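Local coordinates for uncharacterized protein (Nostoc punctiforme, PDB 2R3S) that is uncharacterised but probably acts as an O-methyltransferase, moving a methyl group to a hydroxyl of its substrate, at residues 18-29 / 59-68. Sequence-based numbering, arbitrary orientation.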
ATOM      1  N   GLN A  18      -0.931   1.353   4.369  1.00 31.03           N
ATOM      2  CA  GLN A  18      -1.772   2.184   5.238  1.00 30.07           C
ATOM      3  C   GLN A  18      -2.809   2.995   4.448  1.00 31.73           C
ATOM      4  O   GLN A  18      -3.904   3.281   4.931  1.00 33.13           O
ATOM      5  CB  GLN A  18      -0.873   3.098   6.101  1.00 30.73           C
ATOM      6  CG  GLN A  18       0.004   2.289   7.087  1.00 27.99           C
ATOM      7  CD  GLN A  18       1.055   3.101   7.851  1.00 31.43           C
ATOM      8  OE1 GLN A  18       1.182   4.315   7.676  1.00 33.15           O
ATOM      9  NE2 GLN A  18       1.810   2.421   8.714  1.00 24.10           N
ATOM     10  N   ARG A  19      -2.448   3.370   3.230  1.00 32.21           N
ATOM     11  CA  ARG A  19      -3.315   4.109   2.369  1.00 31.46           C
ATOM     12  C   ARG A  19      -4.491   3.242   2.005  1.00 30.19           C
ATOM     13  O   ARG A  19      -5.620   3.711   2.013  1.00 27.87           O
ATOM     14  CB  ARG A  19      -2.590   4.488   1.087  1.00 35.40           C
ATOM     15  CG  ARG A  19      -1.396   5.386   1.250  1.00 39.04           C
ATOM     16  CD  ARG A  19      -0.842   5.687  -0.139  1.00 42.90           C
ATOM     17  NE  ARG A  19      -0.447   7.074  -0.246  1.00 56.10           N
ATOM     18  CZ  ARG A  19       0.801   7.505  -0.182  1.00 65.37           C
ATOM     19  NH1 ARG A  19       1.803   6.638  -0.030  1.00 73.06           N
ATOM     20  NH2 ARG A  19       1.040   8.813  -0.277  1.00 63.61           N
ATOM     21  N   SER A  20      -4.200   1.985   1.661  1.00 30.96           N
ATOM     22  CA  SER A  20      -5.216   0.991   1.322  1.00 32.25           C
ATOM     23  C   SER A  20      -6.207   0.797   2.474  1.00 30.56           C
ATOM     24  O   SER A  20      -7.419   0.782   2.264  1.00 32.15           O
ATOM     25  CB  SER A  20      -4.597  -0.380   0.953  1.00 31.27           C
ATOM     26  OG  SER A  20      -3.715  -0.313  -0.161  1.00 35.94           O
ATOM     27  N   ALA A  21      -5.685   0.627   3.682  1.00 28.50           N
ATOM     28  CA  ALA A  21      -6.508   0.459   4.857  1.00 26.91           C
ATOM     29  C   ALA A  21      -7.353   1.722   5.112  1.00 28.04           C
ATOM     30  O   ALA A  21      -8.511   1.612   5.491  1.00 30.48           O
ATOM     31  CB  ALA A  21      -5.642   0.110   6.087  1.00 24.81           C
ATOM     32  N   ALA A  22      -6.768   2.907   4.910  1.00 26.80           N
ATOM     33  CA  ALA A  22      -7.484   4.153   5.117  1.00 27.08           C
ATOM     34  C   ALA A  22      -8.654   4.304   4.135  1.00 27.77           C
ATOM     35  O   ALA A  22      -9.764   4.663   4.557  1.00 24.72           O
ATOM     36  CB  ALA A  22      -6.542   5.349   5.024  1.00 26.66           C
ATOM     37  N   ILE A  23      -8.421   4.030   2.842  1.00 26.36           N
ATOM     38  CA  ILE A  23      -9.503   4.150   1.851  1.00 29.23           C
ATOM     39  C   ILE A  23     -10.561   3.071   2.020  1.00 29.25           C
ATOM     40  O   ILE A  23     -11.742   3.319   1.792  1.00 30.57           O
ATOM     41  CB  ILE A  23      -9.004   4.207   0.373  1.00 30.48           C
ATOM     42  CG1 ILE A  23     -10.097   4.810  -0.524  1.00 33.23           C
ATOM     43  CG2 ILE A  23      -8.583   2.824  -0.138  1.00 31.93           C
ATOM     44  CD1 ILE A  23     -10.568   6.175  -0.099  1.00 27.42           C
ATOM     45  N   LYS A  24     -10.153   1.882   2.450  1.00 30.25           N
ATOM     46  CA  LYS A  24     -11.112   0.842   2.777  1.00 28.94           C
ATOM     47  C   LYS A  24     -12.025   1.288   3.919  1.00 28.25           C
ATOM     48  O   LYS A  24     -13.247   1.180   3.809  1.00 29.56           O
ATOM     49  CB  LYS A  24     -10.386  -0.453   3.120  1.00 29.88           C
ATOM     50  CG  LYS A  24     -11.294  -1.596   3.497  1.00 31.27           C
ATOM     51  CD  LYS A  24     -10.508  -2.888   3.751  1.00 30.07           C
ATOM     52  CE  LYS A  24     -11.453  -3.985   4.187  1.00 36.56           C
ATOM     53  NZ  LYS A  24     -10.855  -5.287   4.057  1.00 33.88           N
ATOM     54  N   ALA A  25     -11.455   1.803   5.004  1.00 26.51           N
ATOM     55  CA  ALA A  25     -12.277   2.308   6.123  1.00 26.33           C
ATOM     56  C   ALA A  25     -13.208   3.431   5.700  1.00 26.96           C
ATOM     57  O   ALA A  25     -14.382   3.432   6.062  1.00 26.18           O
ATOM     58  CB  ALA A  25     -11.403   2.759   7.327  1.00 24.30           C
ATOM     59  N   ALA A  26     -12.691   4.381   4.926  1.00 27.19           N
ATOM     60  CA  ALA A  26     -13.510   5.497   4.439  1.00 27.42           C
ATOM     61  C   ALA A  26     -14.715   4.989   3.650  1.00 26.24           C
ATOM     62  O   ALA A  26     -15.830   5.459   3.839  1.00 26.27           O
ATOM     63  CB  ALA A  26     -12.653   6.507   3.587  1.00 25.68           C
ATOM     64  N   VAL A  27     -14.504   4.013   2.779  1.00 27.13           N
ATOM     65  CA  VAL A  27     -15.582   3.497   1.944  1.00 26.93           C
ATOM     66  C   VAL A  27     -16.607   2.709   2.751  1.00 28.64           C
ATOM     67  O   VAL A  27     -17.826   2.907   2.596  1.00 27.52           O
ATOM     68  CB  VAL A  27     -15.045   2.630   0.766  1.00 27.67           C
ATOM     69  CG1 VAL A  27     -16.184   1.870   0.135  1.00 32.05           C
ATOM     70  CG2 VAL A  27     -14.356   3.520  -0.268  1.00 24.30           C
ATOM     71  N   GLU A  28     -16.110   1.811   3.597  1.00 29.01           N
ATOM     72  CA  GLU A  28     -16.953   1.013   4.465  1.00 28.40           C
ATOM     73  C   GLU A  28     -17.778   1.879   5.406  1.00 29.17           C
ATOM     74  O   GLU A  28     -18.876   1.521   5.749  1.00 28.79           O
ATOM     75  CB  GLU A  28     -16.122   0.051   5.306  1.00 26.88           C
ATOM     76  CG  GLU A  28     -15.498  -1.042   4.514  1.00 31.64           C
ATOM     77  CD  GLU A  28     -14.707  -2.022   5.341  1.00 29.30           C
ATOM     78  OE1 GLU A  28     -14.289  -1.716   6.475  1.00 40.93           O
ATOM     79  OE2 GLU A  28     -14.453  -3.092   4.800  1.00 38.98           O
ATOM     80  N   LEU A  29     -17.252   3.021   5.818  1.00 30.08           N
ATOM     81  CA  LEU A  29     -17.969   3.892   6.747  1.00 29.67           C
ATOM     82  C   LEU A  29     -18.816   4.946   6.045  1.00 29.34           C
ATOM     83  O   LEU A  29     -19.488   5.721   6.695  1.00 30.26           O
ATOM     84  CB  LEU A  29     -16.984   4.562   7.706  1.00 29.89           C
ATOM     85  CG  LEU A  29     -16.298   3.634   8.706  1.00 28.84           C
ATOM     86  CD1 LEU A  29     -15.261   4.410   9.521  1.00 27.24           C
ATOM     87  CD2 LEU A  29     -17.330   2.995   9.601  1.00 29.24           C
ATOM     88  N   LEU A  59      -8.727   9.678  10.692  1.00 28.39           N
ATOM     89  CA  LEU A  59      -8.974   9.205   9.313  1.00 26.48           C
ATOM     90  C   LEU A  59      -9.065  10.351   8.283  1.00 25.36           C
ATOM     91  O   LEU A  59      -8.448  10.292   7.224  1.00 25.87           O
ATOM     92  CB  LEU A  59     -10.238   8.305   9.247  1.00 25.83           C
ATOM     93  CG  LEU A  59     -10.579   7.646   7.890  1.00 29.05           C
ATOM     94  CD1 LEU A  59      -9.448   6.712   7.411  1.00 23.12           C
ATOM     95  CD2 LEU A  59     -11.959   6.931   7.956  1.00 21.13           C
ATOM     96  N   CYS A  60      -9.863  11.370   8.572  1.00 26.54           N
ATOM     97  CA  CYS A  60     -10.097  12.451   7.604  1.00 27.41           C
ATOM     98  C   CYS A  60      -8.863  13.315   7.381  1.00 26.82           C
ATOM     99  O   CYS A  60      -8.597  13.693   6.259  1.00 26.55           O
ATOM    100  CB  CYS A  60     -11.276  13.319   8.033  1.00 27.31           C
ATOM    101  SG  CYS A  60     -12.891  12.459   7.882  1.00 30.48           S
ATOM    102  N   ASP A  61      -8.103  13.621   8.433  1.00 26.84           N
ATOM    103  CA  ASP A  61      -6.821  14.337   8.250  1.00 29.10           C
ATOM    104  C   ASP A  61      -5.900  13.546   7.320  1.00 27.73           C
ATOM    105  O   ASP A  61      -5.287  14.111   6.426  1.00 30.17           O
ATOM    106  CB  ASP A  61      -6.105  14.569   9.571  1.00 28.14           C
ATOM    107  CG  ASP A  61      -6.755  15.625  10.416  1.00 30.98           C
ATOM    108  OD1 ASP A  61      -7.463  16.493   9.875  1.00 27.82           O
ATOM    109  OD2 ASP A  61      -6.529  15.595  11.647  1.00 29.96           O
ATOM    110  N   TYR A  62      -5.849  12.233   7.504  1.00 27.33           N
ATOM    111  CA  TYR A  62      -5.057  11.363   6.640  1.00 27.11           C
ATOM    112  C   TYR A  62      -5.586  11.371   5.212  1.00 27.14           C
ATOM    113  O   TYR A  62      -4.817  11.469   4.266  1.00 28.30           O
ATOM    114  CB  TYR A  62      -5.047   9.937   7.211  1.00 29.78           C
ATOM    115  CG  TYR A  62      -4.090   8.976   6.540  1.00 26.49           C
ATOM    116  CD1 TYR A  62      -4.486   8.223   5.448  1.00 28.00           C
ATOM    117  CD2 TYR A  62      -2.789   8.831   6.994  1.00 31.61           C
ATOM    118  CE1 TYR A  62      -3.608   7.338   4.836  1.00 28.31           C
ATOM    119  CE2 TYR A  62      -1.906   7.955   6.388  1.00 33.13           C
ATOM    120  CZ  TYR A  62      -2.319   7.221   5.310  1.00 32.43           C
ATOM    121  OH  TYR A  62      -1.460   6.340   4.731  1.00 30.07           O
ATOM    122  N   LEU A  63      -6.905  11.297   5.051  1.00 28.32           N
ATOM    123  CA  LEU A  63      -7.506  11.401   3.717  1.00 28.93           C
ATOM    124  C   LEU A  63      -7.225  12.755   3.025  1.00 26.82           C
ATOM    125  O   LEU A  63      -7.169  12.816   1.830  1.00 28.21           O
ATOM    126  CB  LEU A  63      -9.016  11.108   3.785  1.00 27.88           C
ATOM    127  CG  LEU A  63      -9.378   9.653   4.153  1.00 28.55           C
ATOM    128  CD1 LEU A  63     -10.895   9.560   4.356  1.00 23.47           C
ATOM    129  CD2 LEU A  63      -8.879   8.540   3.157  1.00 24.42           C
ATOM    130  N   VAL A  64      -7.075  13.824   3.797  1.00 27.97           N
ATOM    131  CA  VAL A  64      -6.620  15.105   3.297  1.00 26.67           C
ATOM    132  C   VAL A  64      -5.144  14.976   2.864  1.00 28.82           C
ATOM    133  O   VAL A  64      -4.795  15.296   1.715  1.00 28.33           O
ATOM    134  CB  VAL A  64      -6.775  16.214   4.330  1.00 23.20           C
ATOM    135  CG1 VAL A  64      -6.065  17.518   3.847  1.00 22.91           C
ATOM    136  CG2 VAL A  64      -8.274  16.462   4.639  1.00 24.07           C
ATOM    137  N   ILE A  65      -4.309  14.462   3.762  1.00 28.65           N
ATOM    138  CA  ILE A  65      -2.880  14.267   3.459  1.00 30.55           C
ATOM    139  C   ILE A  65      -2.685  13.487   2.136  1.00 30.44           C
ATOM    140  O   ILE A  65      -1.946  13.930   1.284  1.00 31.35           O
ATOM    141  CB  ILE A  65      -2.111  13.567   4.597  1.00 30.60           C
ATOM    142  CG1 ILE A  65      -2.141  14.415   5.878  1.00 23.53           C
ATOM    143  CG2 ILE A  65      -0.650  13.291   4.175  1.00 26.18           C
ATOM    144  CD1 ILE A  65      -1.671  13.636   7.086  1.00 29.77           C
ATOM    145  N   ILE A  66      -3.385  12.383   1.930  1.00 29.24           N
ATOM    146  CA  ILE A  66      -3.196  11.627   0.690  1.00 29.16           C
ATOM    147  C   ILE A  66      -4.113  12.042  -0.507  1.00 30.06           C
ATOM    148  O   ILE A  66      -4.100  11.403  -1.515  1.00 34.68           O
ATOM    149  CB  ILE A  66      -3.187  10.088   0.985  1.00 31.97           C
ATOM    150  CG1 ILE A  66      -4.605   9.543   1.237  1.00 31.06           C
ATOM    151  CG2 ILE A  66      -2.310   9.835   2.191  1.00 26.92           C
ATOM    152  CD1 ILE A  66      -4.668   8.059   1.478  1.00 26.71           C
ATOM    153  N   GLY A  67      -4.874  13.126  -0.423  1.00 31.03           N
ATOM    154  CA  GLY A  67      -5.489  13.713  -1.634  1.00 30.03           C
ATOM    155  C   GLY A  67      -6.966  13.468  -1.930  1.00 28.59           C
ATOM    156  O   GLY A  67      -7.452  13.886  -2.969  1.00 27.32           O
ATOM    157  N   PHE A  68      -7.688  12.799  -1.032  1.00 26.70           N
ATOM    158  CA  PHE A  68      -9.126  12.561  -1.251  1.00 28.43           C
ATOM    159  C   PHE A  68     -10.052  13.729  -0.865  1.00 27.38           C
ATOM    160  O   PHE A  68     -11.212  13.784  -1.271  1.00 29.65           O
ATOM    161  CB  PHE A  68      -9.558  11.288  -0.530  1.00 29.20           C
ATOM    162  CG  PHE A  68      -9.015  10.046  -1.158  1.00 26.18           C
ATOM    163  CD1 PHE A  68      -9.686   9.436  -2.206  1.00 28.09           C
ATOM    164  CD2 PHE A  68      -7.821   9.504  -0.735  1.00 32.88           C
ATOM    165  CE1 PHE A  68      -9.163   8.302  -2.811  1.00 26.69           C
ATOM    166  CE2 PHE A  68      -7.296   8.357  -1.356  1.00 27.09           C
ATOM    167  CZ  PHE A  68      -7.979   7.777  -2.385  1.00 26.58           C
TER
HETATM  168  O   HOH W   1       0.998   6.043   5.447  1.00 39.04           O
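In the winged-helix-like dimerisation domain of this putative O-methyltransferase, helix 17-28 meets the C-terminal end of helix 53-65 through Ala-22, whose methyl lies 3.5 Å from CE1 of the Tyr-62 ring. The case illustrates how small residues on one helix admit large ones from another. Leu-59 straddles the alanine-rich surface, CD1 resting 3.5 Å from Ala-22 O and CD2 turned to Ala-25 and Ala-26, while Leu-63 CD1 meets Ala-26 CB at 3.6 Å. The axes of segments 18-28 and 59-65 pass 10.3 Å apart, crossing at -121°, a spacing filled by Leu-59, Tyr-62 and Leu-63 without any direct hydrogen bond. With CG anti to the backbone N (chi1 -171°), Tyr-62 slants across to helix 17-28 near its N-terminal end, its hydroxyl tucked against Gln-18 CB and Arg-19 CG. A water in the ring plane, its O 2.6 Å from Tyr-62 OH, bonds also to Gln-18 OE1; Ile-66, four residues on, sets CG2 over one face, toward the rim. Were Tyr-62 cut back to an alanine, a gap is likely to open beside Ala-22 and the water to lose its phenolic partner. Beyond the helix, a Schellman motif with Gly-67 at C-prime turns the chain so that Phe-68 presents a ring face to Ile-23 CD1, a CH-pi contact 3.8 Å from CD1 to the centroid. Phe-32 of helix 31-35 packs on both side chains, and Thr-13 of the second subunit also packs against Phe-68.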